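Local atomic coordinates of putative isochorismatase (Burkholderia xenovorans, PDB entry 3OQP), a protein that probably acts as a hydrolase of the isochorismatase family, related to nicotinamidases. Residues P5-I10 and A184-G189; L23-P28 and T115-H120; N36-M41 and S79-D84; E138-A143 and D180-A185; S146-N151 and A156-I161. One frame throughout, in Å; residues are numbered along the deposited sequence. Where two conformers were deposited one is given.

Interaction 1 of 5, residues P5-I10 and A184-G189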
# COMPACT_ATOMS: atom_id res chain seq x y z
N PRO A 5 23.75 7.19 -4.77
CA PRO A 5 22.67 6.22 -5.10
C PRO A 5 22.93 5.50 -6.40
O PRO A 5 23.39 6.09 -7.38
CB PRO A 5 21.42 7.09 -5.25
CG PRO A 5 21.74 8.27 -4.41
CD PRO A 5 23.21 8.54 -4.58
N ARG A 6 22.65 4.20 -6.42
CA ARG A 6 22.71 3.35 -7.62
C ARG A 6 21.28 2.97 -7.98
O ARG A 6 20.68 2.10 -7.36
CB ARG A 6 23.61 2.18 -7.38
CG ARG A 6 23.58 1.13 -8.49
CD ARG A 6 23.79 1.63 -9.88
NE ARG A 6 24.05 0.47 -10.74
CZ ARG A 6 24.22 0.53 -12.04
NH1 ARG A 6 24.15 1.71 -12.67
NH2 ARG A 6 24.41 -0.62 -12.70
N ARG A 7 20.70 3.77 -8.87
CA ARG A 7 19.29 3.79 -9.16
C ARG A 7 18.99 2.89 -10.37
O ARG A 7 19.79 2.80 -11.31
CB ARG A 7 18.77 5.23 -9.46
CG ARG A 7 18.82 6.15 -8.30
CD ARG A 7 18.81 7.63 -8.68
NE ARG A 7 18.42 8.49 -7.59
CZ ARG A 7 19.12 9.51 -7.06
NH1 ARG A 7 20.30 9.87 -7.52
NH2 ARG A 7 18.55 10.26 -6.13
N ALA A 8 17.81 2.30 -10.34
CA ALA A 8 17.18 1.73 -11.53
C ALA A 8 15.84 2.49 -11.65
O ALA A 8 15.13 2.63 -10.67
CB ALA A 8 16.95 0.18 -11.46
N LEU A 9 15.49 2.87 -12.86
CA LEU A 9 14.18 3.43 -13.13
C LEU A 9 13.24 2.30 -13.60
O LEU A 9 13.50 1.65 -14.62
CB LEU A 9 14.30 4.49 -14.24
CG LEU A 9 12.99 5.15 -14.64
CD1 LEU A 9 12.49 6.05 -13.51
CD2 LEU A 9 13.18 5.93 -15.98
N ILE A 10 12.13 2.10 -12.88
CA ILE A 10 11.14 1.09 -13.32
C ILE A 10 9.90 1.83 -13.80
O ILE A 10 9.47 2.82 -13.15
CB ILE A 10 10.84 0.12 -12.17
CG1 ILE A 10 10.05 -1.08 -12.68
CG2 ILE A 10 10.16 0.78 -10.97
CD1 ILE A 10 10.02 -2.25 -11.70
N ALA A 184 17.86 16.07 -11.57
CA ALA A 184 18.93 16.81 -10.90
C ALA A 184 19.72 16.01 -9.89
O ALA A 184 20.96 16.14 -9.80
CB ALA A 184 18.38 18.11 -10.30
N ALA A 185 19.01 15.20 -9.10
CA ALA A 185 19.66 14.34 -8.12
C ALA A 185 20.53 13.25 -8.78
O ALA A 185 21.62 12.93 -8.31
CB ALA A 185 18.66 13.73 -7.18
N VAL A 186 20.09 12.74 -9.92
CA VAL A 186 20.92 11.82 -10.73
C VAL A 186 22.20 12.53 -11.21
O VAL A 186 23.29 12.01 -11.09
CB VAL A 186 20.12 11.22 -11.94
CG1 VAL A 186 21.04 10.47 -12.91
CG2 VAL A 186 19.00 10.24 -11.45
N GLN A 187 22.04 13.72 -11.78
CA GLN A 187 23.19 14.52 -12.21
C GLN A 187 24.19 14.77 -11.09
O GLN A 187 25.40 14.71 -11.28
CB GLN A 187 22.68 15.84 -12.82
CG GLN A 187 23.74 16.91 -13.08
CD GLN A 187 23.17 18.19 -13.68
OE1 GLN A 187 22.40 18.98 -13.03
NE2 GLN A 187 23.53 18.41 -14.96
N GLY A 188 23.69 15.06 -9.90
CA GLY A 188 24.54 15.44 -8.78
C GLY A 188 25.04 14.25 -7.97
O GLY A 188 25.92 14.38 -7.16
N GLY A 189 24.44 13.09 -8.15
CA GLY A 189 24.77 11.91 -7.39
C GLY A 189 24.34 11.94 -5.95
O GLY A 189 25.02 11.40 -5.09
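Arg7 NH2 is the polar atom held from two directions: it forms a salt bridge with Glu138 OE2 and a hydrogen bond with the carbonyl O of Thr190. The guanidinium ends against the last turn of helix 179-188, where Ala185 CB packs 3.6 Å from Arg7 NH2. Its other tip, Arg7 NH1, lies 3.4 Å from Ala185 O. With chi1 at -66° the chain leaves the strand with CG anti to the carbonyl carbon, then runs extended to NE. Partway along it, Arg7 CD meets the CG2 methyl of Val186 at 3.8 Å. Pro5 closes over the arginine from its own side, its CB placed 3.7 Å above the guanidinium plane, off toward the rim. The same proline ring reaches the helix end, where Pro5 CD touches Gly189 O at 3.4 Å. Gly189, at phi 71°, is the C-prime residue of a Schellman motif: Thr190 N turns back to Ala185 O, and Gly189 N makes a weak bond to Val186 O. The arrangement is that of the alpha/beta/alpha sandwich of the isochorismatase-like fold, in which a late helix packs over the inner strand 7-12 of a six-stranded parallel sheet.

Interaction 2 of 5, residues L23-P28 and T115-H120; sequences LPIEYP and TGYMTH
Ile25 pushes its ethyl branch onto the ring of Tyr117, and this is the main knob of the contact. Its CG1 stands 4.0 Å from the ring centroid and 16° off the normal, a CH-pi contact over one face. The terminal CD1 slides toward the root of the ring, 3.8 Å from Tyr117 CD1. Because chi1 of Ile25 is -66°, CG1 lies beside the backbone N and CG2 points elsewhere, leaving the longer branch to do the touching. CD1 thereby settles in the notch between two side chains, since it is also 4.0 Å from Met118 CG. Beyond that notch the selenomethionine Met118 bends at chi3 (-76°), and its CE comes to 4.1 Å from Leu23 CD2, the two side chains crossing at about a right angle. Tyr117 is fixed at its far end by a hydrogen bond between its OH and Ser33 OG, and Asn201 of the second subunit packs on Leu23. The peptide between Tyr117 and Met118 is cis, and Met118 N is hydrogen-bonded to OD2 of the sulfinic acid made from Cys122. A tetraethylene glycol, probably from the crystallisation liquor, lies about 4 Å from the Met118 side chain. A cis peptide that turns its own N-H to an oxidised cysteine is consistent with the oxyanion-hole loop at the active site of isochorismatase-like hydrolases.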
# COMPACT_ATOMS: atom_id res chain seq x y z
N LEU A 23 -9.53 2.17 -18.68
CA LEU A 23 -9.16 2.51 -17.29
C LEU A 23 -8.43 3.83 -17.30
O LEU A 23 -7.26 3.89 -16.98
CB LEU A 23 -8.36 1.36 -16.68
CG LEU A 23 -8.07 1.42 -15.17
CD1 LEU A 23 -9.36 1.50 -14.36
CD2 LEU A 23 -7.24 0.18 -14.77
N PRO A 24 -9.14 4.92 -17.61
CA PRO A 24 -8.39 6.11 -17.92
C PRO A 24 -7.85 6.82 -16.69
O PRO A 24 -8.60 7.19 -15.79
CB PRO A 24 -9.39 6.99 -18.67
CG PRO A 24 -10.63 6.42 -18.48
CD PRO A 24 -10.55 5.04 -18.00
N ILE A 25 -6.55 7.03 -16.68
CA ILE A 25 -5.92 7.82 -15.61
C ILE A 25 -6.52 9.24 -15.56
O ILE A 25 -6.62 9.90 -16.62
CB ILE A 25 -4.41 7.86 -15.83
CG1 ILE A 25 -3.76 6.50 -15.68
CG2 ILE A 25 -3.77 8.91 -14.91
CD1 ILE A 25 -3.79 5.91 -14.25
N GLU A 26 -6.86 9.71 -14.36
CA GLU A 26 -7.46 11.05 -14.18
C GLU A 26 -6.62 12.01 -13.37
O GLU A 26 -6.87 13.19 -13.46
CB GLU A 26 -8.84 11.01 -13.55
CG GLU A 26 -9.81 10.29 -14.42
CD GLU A 26 -11.28 10.42 -13.96
OE1 GLU A 26 -11.58 11.21 -13.02
OE2 GLU A 26 -12.09 9.71 -14.60
N TYR A 27 -5.66 11.60 -12.55
CA TYR A 27 -4.86 12.57 -11.81
C TYR A 27 -3.54 11.95 -11.44
O TYR A 27 -3.52 10.81 -10.97
CB TYR A 27 -5.54 12.96 -10.52
CG TYR A 27 -4.89 14.19 -9.94
CD1 TYR A 27 -3.77 14.07 -9.13
CD2 TYR A 27 -5.33 15.47 -10.26
CE1 TYR A 27 -3.13 15.20 -8.58
CE2 TYR A 27 -4.70 16.61 -9.74
CZ TYR A 27 -3.61 16.49 -8.91
OH TYR A 27 -3.03 17.63 -8.37
N PRO A 28 -2.43 12.66 -11.69
CA PRO A 28 -2.31 13.86 -12.49
C PRO A 28 -2.84 13.62 -13.90
O PRO A 28 -3.10 12.50 -14.36
CB PRO A 28 -0.79 14.13 -12.50
CG PRO A 28 -0.31 13.50 -11.22
CD PRO A 28 -1.14 12.24 -11.12
N THR A 115 8.00 4.93 -11.56
CA THR A 115 7.12 5.69 -12.42
C THR A 115 6.08 4.69 -13.00
O THR A 115 6.25 3.45 -12.94
CB THR A 115 7.89 6.36 -13.59
OG1 THR A 115 8.45 5.34 -14.45
CG2 THR A 115 8.94 7.33 -13.06
N GLY A 116 5.05 5.25 -13.57
CA GLY A 116 4.01 4.49 -14.19
C GLY A 116 2.78 4.37 -13.30
O GLY A 116 2.59 5.14 -12.36
N TYR A 117 1.92 3.44 -13.66
CA TYR A 117 0.56 3.37 -13.18
C TYR A 117 0.20 2.00 -12.63
O TYR A 117 0.70 0.99 -13.09
CB TYR A 117 -0.41 3.66 -14.34
CG TYR A 117 -0.09 4.92 -15.15
CD1 TYR A 117 -0.03 6.17 -14.57
CD2 TYR A 117 0.23 4.81 -16.49
CE1 TYR A 117 0.31 7.30 -15.35
CE2 TYR A 117 0.52 5.92 -17.28
CZ TYR A 117 0.58 7.18 -16.70
OH TYR A 117 0.94 8.25 -17.51
N MSE A 118 -0.77 1.92 -11.70
CA MSE A 118 -1.36 3.04 -11.00
C MSE A 118 -0.64 3.26 -9.68
O MSE A 118 -0.18 2.34 -9.02
CB MSE A 118 -2.80 2.81 -10.66
CG MSE A 118 -3.61 2.64 -11.92
SE MSE A 118 -5.56 2.19 -11.61
CE MSE A 118 -5.30 0.45 -11.17
N THR A 119 -0.63 4.51 -9.22
CA THR A 119 -0.06 4.99 -7.92
C THR A 119 -0.40 4.01 -6.77
O THR A 119 0.46 3.52 -6.04
CB THR A 119 -0.56 6.37 -7.56
OG1 THR A 119 -0.00 7.25 -8.52
CG2 THR A 119 -0.13 6.71 -6.17
N HIS A 120 -1.69 3.72 -6.64
CA HIS A 120 -2.28 3.01 -5.51
C HIS A 120 -2.37 1.49 -5.63
O HIS A 120 -2.86 0.87 -4.69
CB HIS A 120 -3.67 3.62 -5.29
CG HIS A 120 -4.53 3.46 -6.48
ND1 HIS A 120 -4.52 4.38 -7.52
CD2 HIS A 120 -5.37 2.47 -6.82
CE1 HIS A 120 -5.29 3.88 -8.49
NE2 HIS A 120 -5.85 2.74 -8.08

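Interaction 3 of 5, residues N36-M41 and S79-D84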
# COMPACT_ATOMS: atom_id res chain seq x y z
N ASN A 36 6.36 13.15 -18.58
CA ASN A 36 7.39 13.06 -17.56
C ASN A 36 8.05 11.71 -17.49
O ASN A 36 9.23 11.59 -17.24
CB ASN A 36 6.81 13.46 -16.21
CG ASN A 36 6.64 14.95 -16.08
OD1 ASN A 36 7.37 15.72 -16.73
ND2 ASN A 36 5.64 15.35 -15.36
N ILE A 37 7.27 10.68 -17.76
CA ILE A 37 7.79 9.28 -17.91
C ILE A 37 8.85 9.31 -19.00
O ILE A 37 9.95 8.75 -18.84
CB ILE A 37 6.67 8.22 -18.22
CG1 ILE A 37 5.82 7.98 -16.95
CG2 ILE A 37 7.22 6.88 -18.66
CD1 ILE A 37 4.43 7.44 -17.18
N ALA A 38 8.52 9.90 -20.15
CA ALA A 38 9.45 9.94 -21.28
C ALA A 38 10.73 10.70 -20.89
O ALA A 38 11.81 10.31 -21.25
CB ALA A 38 8.79 10.59 -22.51
N ARG A 39 10.59 11.84 -20.21
CA ARG A 39 11.77 12.62 -19.77
C ARG A 39 12.61 11.79 -18.82
O ARG A 39 13.81 11.75 -18.96
CB ARG A 39 11.39 13.93 -19.10
CG ARG A 39 10.81 14.98 -19.99
CD ARG A 39 10.88 16.38 -19.36
NE ARG A 39 10.17 16.44 -18.17
CZ ARG A 39 10.62 16.94 -17.01
NH1 ARG A 39 11.85 17.38 -16.82
NH2 ARG A 39 9.78 16.95 -16.04
N ALA A 40 11.95 11.10 -17.89
CA ALA A 40 12.70 10.28 -16.94
C ALA A 40 13.47 9.15 -17.64
O ALA A 40 14.64 8.94 -17.35
CB ALA A 40 11.76 9.67 -15.89
N MSE A 41 12.83 8.53 -18.63
CA MSE A 41 13.48 7.47 -19.41
C MSE A 41 14.66 8.04 -20.21
O MSE A 41 15.73 7.45 -20.24
CB MSE A 41 12.50 6.82 -20.39
CG MSE A 41 11.43 5.96 -19.64
SE MSE A 41 10.19 5.21 -20.78
CE MSE A 41 11.22 4.02 -21.55
N SER A 79 7.20 2.23 -26.04
CA SER A 79 7.54 1.29 -27.10
C SER A 79 8.55 1.87 -28.09
O SER A 79 9.28 1.10 -28.75
CB SER A 79 6.30 0.78 -27.80
OG SER A 79 5.71 1.79 -28.59
N GLU A 80 8.59 3.19 -28.22
CA GLU A 80 9.55 3.77 -29.14
C GLU A 80 10.89 4.13 -28.50
O GLU A 80 11.75 4.74 -29.14
CB GLU A 80 8.93 4.94 -29.86
CG GLU A 80 7.64 4.54 -30.59
CD GLU A 80 7.82 3.37 -31.56
OE1 GLU A 80 8.71 3.48 -32.43
OE2 GLU A 80 7.07 2.35 -31.42
N ARG A 81 11.10 3.69 -27.25
CA ARG A 81 12.35 3.94 -26.55
C ARG A 81 13.09 2.66 -26.21
O ARG A 81 12.49 1.58 -26.15
CB ARG A 81 12.06 4.68 -25.24
CG ARG A 81 11.73 6.16 -25.46
CD ARG A 81 11.46 6.96 -24.19
NE ARG A 81 11.51 8.39 -24.48
CZ ARG A 81 10.61 9.04 -25.17
NH1 ARG A 81 9.44 8.51 -25.51
NH2 ARG A 81 10.81 10.31 -25.41
N ALA A 82 14.39 2.81 -25.96
CA ALA A 82 15.23 1.70 -25.50
C ALA A 82 14.88 1.33 -24.07
O ALA A 82 14.21 2.08 -23.34
CB ALA A 82 16.67 2.08 -25.59
N ARG A 83 15.32 0.15 -23.67
CA ARG A 83 15.16 -0.29 -22.30
C ARG A 83 16.31 -1.23 -21.99
O ARG A 83 16.92 -1.83 -22.91
CB ARG A 83 13.84 -1.05 -22.06
CG ARG A 83 13.70 -2.31 -22.95
CD ARG A 83 12.42 -3.02 -22.66
NE ARG A 83 12.38 -4.33 -23.31
CZ ARG A 83 11.38 -4.79 -24.05
NH1 ARG A 83 10.28 -4.05 -24.28
NH2 ARG A 83 11.49 -6.02 -24.54
N ASP A 84 16.58 -1.47 -20.71
CA ASP A 84 17.59 -2.48 -20.33
C ASP A 84 17.06 -3.78 -19.82
O ASP A 84 17.78 -4.79 -19.84
CB ASP A 84 18.47 -1.88 -19.27
CG ASP A 84 19.09 -0.59 -19.77
OD1 ASP A 84 19.90 -0.62 -20.69
OD2 ASP A 84 18.84 0.53 -19.25
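Ala38 and Arg81 meet as a methyl set squarely on a flat cation: Ala38 CB lies 3.4 Å above the guanidinium plane, over its centre. The nearest guanidinium atom is Arg81 NH2, 3.5 Å from that CB. To get there the arginine starts with CG anti to its carbonyl carbon (chi1 -75°) and stays extended as far as NE, a chain that carries CD past Met41 before the guanidinium reaches Ala38. Met41, one turn further along the helix, takes the aliphatic part. The two side chains cross at a slant; Met41 CB is 3.9 Å from Arg81 CD, and the bend at chi3 of the selenomethionine (71°) brings its CE back to 3.8 Å from Arg81 CB. The same CE also lies 4.0 Å from Ala82 O. What holds the guanidinium over the alanine is polar and comes from nearby residues: a salt bridge from Arg81 NE to Asp42 OD1 and a hydrogen bond from Arg81 NH1 to Val77 O. The contact thus pins the loop after helix 76-79 to the flank of helix 30-47, just ahead of strand 85-89 at the edge of the sheet. Further in, Met41 packs on Leu9 and Val11 of strand 7-12 and on Val51 and Ile53 of strand 51-56.

Interaction 4 of 5, residues E138-A143 and D180-A185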
# COMPACT_ATOMS: atom_id res chain seq x y z
N GLU A 138 12.28 5.59 -4.54
CA GLU A 138 11.88 6.93 -4.94
C GLU A 138 10.59 6.81 -5.75
O GLU A 138 10.36 5.81 -6.47
CB GLU A 138 12.99 7.58 -5.77
CG GLU A 138 14.28 7.72 -4.97
CD GLU A 138 15.48 8.15 -5.76
OE1 GLU A 138 15.57 7.82 -6.96
OE2 GLU A 138 16.37 8.79 -5.15
N PHE A 139 9.72 7.82 -5.64
CA PHE A 139 8.41 7.83 -6.35
C PHE A 139 8.24 9.18 -6.99
O PHE A 139 8.30 10.21 -6.28
CB PHE A 139 7.29 7.57 -5.33
CG PHE A 139 5.90 7.65 -5.88
CD1 PHE A 139 5.35 6.60 -6.59
CD2 PHE A 139 5.12 8.77 -5.67
CE1 PHE A 139 4.07 6.71 -7.04
CE2 PHE A 139 3.80 8.81 -6.18
CZ PHE A 139 3.31 7.80 -6.88
N LEU A 140 8.11 9.20 -8.32
CA LEU A 140 7.98 10.42 -9.07
C LEU A 140 6.50 10.80 -9.18
O LEU A 140 5.74 10.19 -9.98
CB LEU A 140 8.68 10.32 -10.43
CG LEU A 140 10.15 9.92 -10.31
CD1 LEU A 140 10.88 10.03 -11.66
CD2 LEU A 140 10.92 10.64 -9.17
N HIS A 141 6.07 11.79 -8.37
CA HIS A 141 4.64 12.05 -8.18
C HIS A 141 3.99 12.58 -9.47
O HIS A 141 2.76 12.61 -9.57
CB HIS A 141 4.38 12.96 -7.00
CG HIS A 141 4.96 14.30 -7.17
ND1 HIS A 141 4.46 15.19 -8.07
CD2 HIS A 141 6.01 14.88 -6.56
CE1 HIS A 141 5.14 16.33 -7.93
NE2 HIS A 141 6.12 16.14 -7.07
N ASP A 142 4.78 13.07 -10.40
CA ASP A 142 4.28 13.68 -11.64
C ASP A 142 4.47 12.76 -12.85
O ASP A 142 4.18 13.16 -13.99
CB ASP A 142 4.89 15.06 -11.80
CG ASP A 142 6.39 15.03 -11.96
OD1 ASP A 142 6.98 13.97 -12.00
OD2 ASP A 142 6.96 16.16 -11.97
N ALA A 143 4.94 11.52 -12.61
CA ALA A 143 5.16 10.49 -13.62
C ALA A 143 4.44 9.21 -13.26
O ALA A 143 4.79 8.13 -13.74
CB ALA A 143 6.65 10.27 -13.80
N ASP A 180 11.73 16.60 -12.37
CA ASP A 180 12.81 17.57 -12.47
C ASP A 180 13.83 17.36 -11.32
O ASP A 180 15.06 17.36 -11.55
CB ASP A 180 12.33 19.02 -12.35
CG ASP A 180 11.20 19.40 -13.29
OD1 ASP A 180 11.28 19.04 -14.49
OD2 ASP A 180 10.28 20.15 -12.80
N GLU A 181 13.29 17.17 -10.12
CA GLU A 181 14.04 16.93 -8.90
C GLU A 181 14.90 15.66 -8.98
O GLU A 181 16.06 15.66 -8.59
CB GLU A 181 13.08 16.88 -7.71
CG GLU A 181 12.53 18.23 -7.36
CD GLU A 181 11.46 18.30 -6.27
OE1 GLU A 181 10.66 17.37 -5.96
OE2 GLU A 181 11.41 19.42 -5.71
N TRP A 182 14.34 14.61 -9.54
CA TRP A 182 15.02 13.32 -9.73
C TRP A 182 16.16 13.46 -10.72
O TRP A 182 17.29 13.00 -10.45
CB TRP A 182 14.05 12.24 -10.19
CG TRP A 182 14.71 10.94 -10.29
CD1 TRP A 182 15.07 10.16 -9.24
CD2 TRP A 182 15.08 10.26 -11.50
NE1 TRP A 182 15.65 9.00 -9.74
CE2 TRP A 182 15.67 9.04 -11.11
CE3 TRP A 182 14.98 10.55 -12.87
CZ2 TRP A 182 16.11 8.10 -12.06
CZ3 TRP A 182 15.43 9.63 -13.79
CH2 TRP A 182 16.02 8.45 -13.38
N ILE A 183 15.88 14.06 -11.87
CA ILE A 183 16.91 14.26 -12.88
C ILE A 183 18.12 15.00 -12.31
O ILE A 183 19.28 14.62 -12.56
CB ILE A 183 16.36 14.90 -14.12
CG1 ILE A 183 15.39 13.97 -14.82
CG2 ILE A 183 17.48 15.31 -15.06
CD1 ILE A 183 14.58 14.64 -15.94
N ALA A 184 17.86 16.07 -11.57
CA ALA A 184 18.93 16.81 -10.90
C ALA A 184 19.72 16.01 -9.89
O ALA A 184 20.96 16.14 -9.80
CB ALA A 184 18.38 18.11 -10.30
N ALA A 185 19.01 15.20 -9.10
CA ALA A 185 19.66 14.34 -8.12
C ALA A 185 20.53 13.25 -8.78
O ALA A 185 21.62 12.93 -8.31
CB ALA A 185 18.66 13.73 -7.18
O HOH W 1 7.92 17.82 -5.74
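Trp182 and Leu140 join helix 179-188 to strand 136-140 of the parallel sheet in the alpha/beta/alpha sandwich of the isochorismatase-like fold. Leu140 supplies the apolar half: its CD2 is 3.7 Å from Trp182 CB, and its CD1 stands 3.9 Å above the indole plane, displaced toward the rim. With CG anti to the backbone N of Trp182 (chi1 -176°), the indole swings off the helix so that its pyrrole edge reaches the strand. There Trp182 NE1 gives a weak hydrogen bond to Glu138 OE1, 3.0 Å long but bent to 128°. The oxygen lies near the plane of the ring, yet the carboxylate itself is turned 87° from it. That carboxylate is positioned by a second shell: OE1 is also hydrogen-bonded to Thr113 OG1, and OE2 is held by Arg7. Farther along, a water spans the gap, 2.8 Å from His141 NE2 and donating over 2.8 Å to Glu181 OE1; Glu181 is modelled in two conformers, which makes this bridge doubtful beside the direct contacts. Glu181 OE1 also accepts from Ser178 N, just before the helix. From Leu140 to Ala143 the chain makes a type I turn, its closing bond running 3.1 Å from Ala143 N to Leu140 O, a carbonyl that takes Thr144 OG1 as a further partner.

Interaction 5 of 5, residues S146-N151 and A156-I161; sequences SVPYEN and ASAEEI
Tyr149 and Ala156 form the hydrogen-bonded antiparallel pair of a small beta-hairpin, strands 149-151 and 154-156, that leads straight into helix 158-173. Both backbone groups of each residue are used: Tyr149 N gives to Ala156 O at 3.0 Å, and Ala156 N returns to Tyr149 O at 2.9 Å, both nearly straight. Ala156 O receives in addition a CA-H contact from Pro148 CA at 3.4 Å. The helix start is closed by a capping box, in which Glu160 N gives to Ser157 OG at 3.1 Å and Ser157 N to Glu160 OE1 at 3.0 Å, on the anti lone pair of the carboxylate. The remaining Glu160 oxygen, OE2, has a salt bridge to Arg163 of the second subunit, and Pro148 O accepts from Asn201 of that subunit. Two side chains point their polar ends at one histidine: Ser146 OG bonds His120 ND1 and Tyr149 OH bonds His120 NE2, which settles both ring nitrogens. Methyls pack against the oxygens of Ser146, with Ala158 CB 3.5 Å from Ser146 O and Ile161 CG2 3.5 Å from Ser146 OG. One acceptor is left over: the buried Val147 O has no polar partner in the model and faces the CD1 methyl of Ile161, 3.5 Å away.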
# COMPACT_ATOMS: atom_id res chain seq x y z
N SER A 146 -3.50 8.00 -10.78
CA SER A 146 -4.63 7.23 -10.28
C SER A 146 -5.88 7.48 -11.10
O SER A 146 -5.90 8.32 -12.01
CB SER A 146 -4.92 7.55 -8.79
OG SER A 146 -3.83 7.20 -7.95
N VAL A 147 -6.88 6.67 -10.78
CA VAL A 147 -8.24 6.72 -11.37
C VAL A 147 -9.16 6.87 -10.15
O VAL A 147 -8.79 6.52 -9.05
CB VAL A 147 -8.60 5.43 -12.15
CG1 VAL A 147 -7.53 5.17 -13.21
CG2 VAL A 147 -8.80 4.21 -11.25
N PRO A 148 -10.40 7.37 -10.33
CA PRO A 148 -11.37 7.42 -9.21
C PRO A 148 -12.01 6.03 -9.03
O PRO A 148 -12.11 5.23 -9.98
CB PRO A 148 -12.38 8.46 -9.67
CG PRO A 148 -12.41 8.23 -11.16
CD PRO A 148 -10.93 8.03 -11.53
N TYR A 149 -12.46 5.75 -7.81
CA TYR A 149 -13.11 4.50 -7.49
C TYR A 149 -14.35 4.79 -6.61
O TYR A 149 -14.32 5.67 -5.72
CB TYR A 149 -12.23 3.60 -6.60
CG TYR A 149 -11.05 2.92 -7.24
CD1 TYR A 149 -11.05 2.51 -8.55
CD2 TYR A 149 -10.01 2.49 -6.45
CE1 TYR A 149 -9.98 1.79 -9.08
CE2 TYR A 149 -8.92 1.76 -6.98
CZ TYR A 149 -8.92 1.41 -8.30
OH TYR A 149 -7.83 0.75 -8.80
N GLU A 150 -15.38 4.03 -6.85
CA GLU A 150 -16.51 3.98 -5.95
C GLU A 150 -16.95 2.53 -5.82
O GLU A 150 -17.16 1.85 -6.82
CB GLU A 150 -17.67 4.89 -6.41
CG GLU A 150 -18.72 5.07 -5.31
CD GLU A 150 -19.77 6.13 -5.62
OE1 GLU A 150 -19.73 6.75 -6.72
OE2 GLU A 150 -20.64 6.31 -4.75
N ASN A 151 -17.08 2.05 -4.62
CA ASN A 151 -17.44 0.67 -4.38
C ASN A 151 -18.15 0.59 -3.01
O ASN A 151 -18.52 1.61 -2.45
CB ASN A 151 -16.23 -0.28 -4.52
CG ASN A 151 -15.08 0.09 -3.63
OD1 ASN A 151 -15.26 0.45 -2.46
ND2 ASN A 151 -13.86 -0.03 -4.17
N ALA A 156 -13.70 7.62 -3.66
CA ALA A 156 -12.50 8.47 -3.57
C ALA A 156 -12.13 8.90 -4.98
O ALA A 156 -12.09 8.05 -5.90
CB ALA A 156 -11.34 7.70 -2.94
N SER A 157 -11.86 10.19 -5.18
CA SER A 157 -11.45 10.70 -6.48
C SER A 157 -10.01 10.28 -6.80
O SER A 157 -9.23 9.92 -5.91
CB SER A 157 -11.57 12.21 -6.51
OG SER A 157 -10.65 12.81 -5.65
N ALA A 158 -9.63 10.44 -8.05
CA ALA A 158 -8.26 10.17 -8.45
C ALA A 158 -7.30 11.12 -7.74
O ALA A 158 -6.22 10.69 -7.32
CB ALA A 158 -8.08 10.24 -9.98
N GLU A 159 -7.67 12.41 -7.58
CA GLU A 159 -6.81 13.33 -6.89
C GLU A 159 -6.62 12.91 -5.43
O GLU A 159 -5.52 12.96 -4.90
CB GLU A 159 -7.36 14.77 -6.98
CG GLU A 159 -6.42 15.85 -6.40
CD GLU A 159 -6.38 15.94 -4.89
OE1 GLU A 159 -7.37 15.57 -4.18
OE2 GLU A 159 -5.35 16.48 -4.39
N GLU A 160 -7.70 12.51 -4.77
CA GLU A 160 -7.61 12.14 -3.36
C GLU A 160 -6.72 10.88 -3.24
O GLU A 160 -5.87 10.78 -2.36
CB GLU A 160 -8.96 11.83 -2.74
CG GLU A 160 -9.83 12.99 -2.42
CD GLU A 160 -11.20 12.57 -1.92
OE1 GLU A 160 -11.82 11.63 -2.52
OE2 GLU A 160 -11.68 13.22 -0.96
N ILE A 161 -6.94 9.91 -4.11
CA ILE A 161 -6.16 8.66 -4.05
C ILE A 161 -4.66 8.98 -4.26
O ILE A 161 -3.82 8.51 -3.52
CB ILE A 161 -6.67 7.60 -5.03
CG1 ILE A 161 -8.08 7.19 -4.65
CG2 ILE A 161 -5.69 6.38 -5.07
CD1 ILE A 161 -8.76 6.25 -5.60

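Interactions 1 and 4 share Ala184 and Ala185 of helix 179-188, their centres 9 Å apart, and Leu9 CD1 of the one packs 4.3 Å from Trp182 CH2 of the other. Interaction 3 ties into the same layer: Arg39 NH1 meets Asp180 OD1 at 2.9 Å. Interactions 2 and 5 form the other group, centres 10 Å apart, with Tyr27 O 2.8 Å from Ser146 N; both touch the second subunit, and interaction 2 holds the loop beside the modified Cys122 and the bound glycol. Gly116 N to Ala143 O, 2.9 Å, connects this probable active-site side to interaction 4. Interactions 1 and 5 lie on opposite sides of the chain centre, 30 Å apart between centres.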